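Local coordinates for dihydrodipicolinate synthase (Agrobacterium tumefaciens, PDB 3B4U), which probably catalyses the aldol-type condensation of pyruvate with aspartate semialdehyde in lysine biosynthesis, at residues Leu217-Glu220 with Val221-Met224. Numbering follows the deposited sequence.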
loop_
_atom_site.group_PDB
_atom_site.type_symbol
_atom_site.label_atom_id
_atom_site.label_comp_id
_atom_site.label_asym_id
_atom_site.label_seq_id
_atom_site.Cartn_x
_atom_site.Cartn_y
_atom_site.Cartn_z
ATOM N N LEU B 217 6.236 -14.771 23.912
ATOM C CA LEU B 217 6.408 -16.189 24.285
ATOM C C LEU B 217 7.595 -16.727 23.487
ATOM O O LEU B 217 7.479 -17.669 22.690
ATOM C CB LEU B 217 5.141 -17.012 24.060
ATOM C CG LEU B 217 4.012 -16.795 25.066
ATOM C CD1 LEU B 217 2.704 -17.394 24.498
ATOM C CD2 LEU B 217 4.355 -17.410 26.416
ATOM N N THR B 218 8.741 -16.081 23.627
ATOM C CA THR B 218 9.877 -16.382 22.756
ATOM C C THR B 218 10.335 -17.835 22.836
ATOM O O THR B 218 10.484 -18.491 21.804
ATOM C CB THR B 218 11.051 -15.448 23.038
ATOM O OG1 THR B 218 10.610 -14.081 23.010
ATOM C CG2 THR B 218 12.113 -15.672 21.989
ATOM N N GLN B 219 10.575 -18.320 24.060
ATOM C CA GLN B 219 11.038 -19.693 24.206
ATOM C C GLN B 219 10.050 -20.708 23.657
ATOM O O GLN B 219 10.439 -21.697 23.033
ATOM C CB GLN B 219 11.353 -19.993 25.672
ATOM C CG GLN B 219 12.732 -19.554 26.075
ATOM C CD GLN B 219 13.784 -20.461 25.467
ATOM O OE1 GLN B 219 13.782 -21.679 25.715
ATOM N NE2 GLN B 219 14.704 -19.902 24.705
ATOM N N GLU B 220 8.776 -20.456 23.873
ATOM C CA GLU B 220 7.757 -21.383 23.414
ATOM C C GLU B 220 7.708 -21.455 21.888
ATOM O O GLU B 220 7.605 -22.522 21.285
ATOM C CB GLU B 220 6.370 -20.998 23.962
ATOM C CG GLU B 220 6.217 -21.176 25.470
ATOM C CD GLU B 220 6.813 -20.089 26.339
ATOM O OE1 GLU B 220 7.374 -19.090 25.828
ATOM O OE2 GLU B 220 6.721 -20.256 27.571
ATOM N N VAL B 221 7.812 -20.309 21.237
ATOM C CA VAL B 221 7.852 -20.288 19.776
ATOM C C VAL B 221 9.154 -20.903 19.268
ATOM O O VAL B 221 9.143 -21.583 18.253
ATOM C CB VAL B 221 7.584 -18.885 19.190
ATOM C CG1 VAL B 221 7.641 -18.935 17.676
ATOM C CG2 VAL B 221 6.210 -18.351 19.650
ATOM N N ARG B 222 10.278 -20.669 19.950
ATOM C CA ARG B 222 11.532 -21.275 19.509
ATOM C C ARG B 222 11.448 -22.800 19.435
ATOM O O ARG B 222 11.954 -23.417 18.511
ATOM C CB ARG B 222 12.686 -20.817 20.405
ATOM C CG ARG B 222 14.015 -21.299 19.882
ATOM C CD ARG B 222 15.198 -20.959 20.793
ATOM N NE ARG B 222 16.413 -21.580 20.264
ATOM C CZ ARG B 222 17.139 -21.143 19.250
ATOM N NH1 ARG B 222 16.902 -19.963 18.650
ATOM N NH2 ARG B 222 18.126 -21.911 18.821
ATOM N N ALA B 223 10.775 -23.397 20.411
ATOM C CA ALA B 223 10.660 -24.862 20.432
ATOM C C ALA B 223 9.941 -25.347 19.184
ATOM O O ALA B 223 10.229 -26.432 18.687
ATOM C CB ALA B 223 9.955 -25.300 21.684
ATOM N N MET B 224 9.011 -24.558 18.667
ATOM C CA MET B 224 8.285 -24.885 17.455
ATOM C C MET B 224 9.112 -24.581 16.194
ATOM O O MET B 224 9.289 -25.436 15.328
ATOM C CB MET B 224 6.982 -24.078 17.394
ATOM C CG MET B 224 6.048 -24.279 18.579
ATOM S SD MET B 224 4.678 -22.959 18.734
ATOM C CE MET B 224 3.543 -23.653 17.468
#
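Val221 N reaches back to Leu217 O at 3.0 Å, the first i to i+4 bond of a short helix and a nearly linear one, with 166° at the hydrogen. Arg222 N then bonds Thr218 O at 2.9 Å, and Ala223 N bonds Gln219 O at 3.1 Å. Leu217 occupies the N-cap position; its aliphatic side chain has no polar atom to cap the first turn, and its carbonyl simply accepts the first helical bond.

Side chains pack beside the carbonyls of this turn and the next. Val221 turns CG1 anti to its own backbone N (chi1 180°), which leaves CG2 beside that nitrogen and 3.4 Å from Leu217 O. One turn on, Met224 brings CG to 3.6 Å from Glu220 O, with SD only slightly farther off. On another side of the helix Gln219 and Arg222 run side by side in the same direction, their amide and guanidinium planes 20° apart. They touch loosely, Gln219 NE2 lying 4.1 Å from Arg222 CD, and the glutamine gets there by bending at chi2 while the arginine stays extended from CG to NE.

What fixes both polar ends is the loop that follows helix 23-35: Gln219 NE2 bonds Asn36 O, while Arg222 NH1 bonds Gly37 O and forms a salt bridge with Asp39. Thr218 and Val221 pack on Leu7 of strand 6-10, whereas Leu217 and Met224 meet Ile234 of helix 232-240.

This is most of a short amphipathic alpha-helix in the outer layer of a TIM barrel, helix 218-225 following strand 208-211, with a nonpolar side packed on the barrel strand 6-10 and helix 232-240 and a polar pair tied to an adjacent loop.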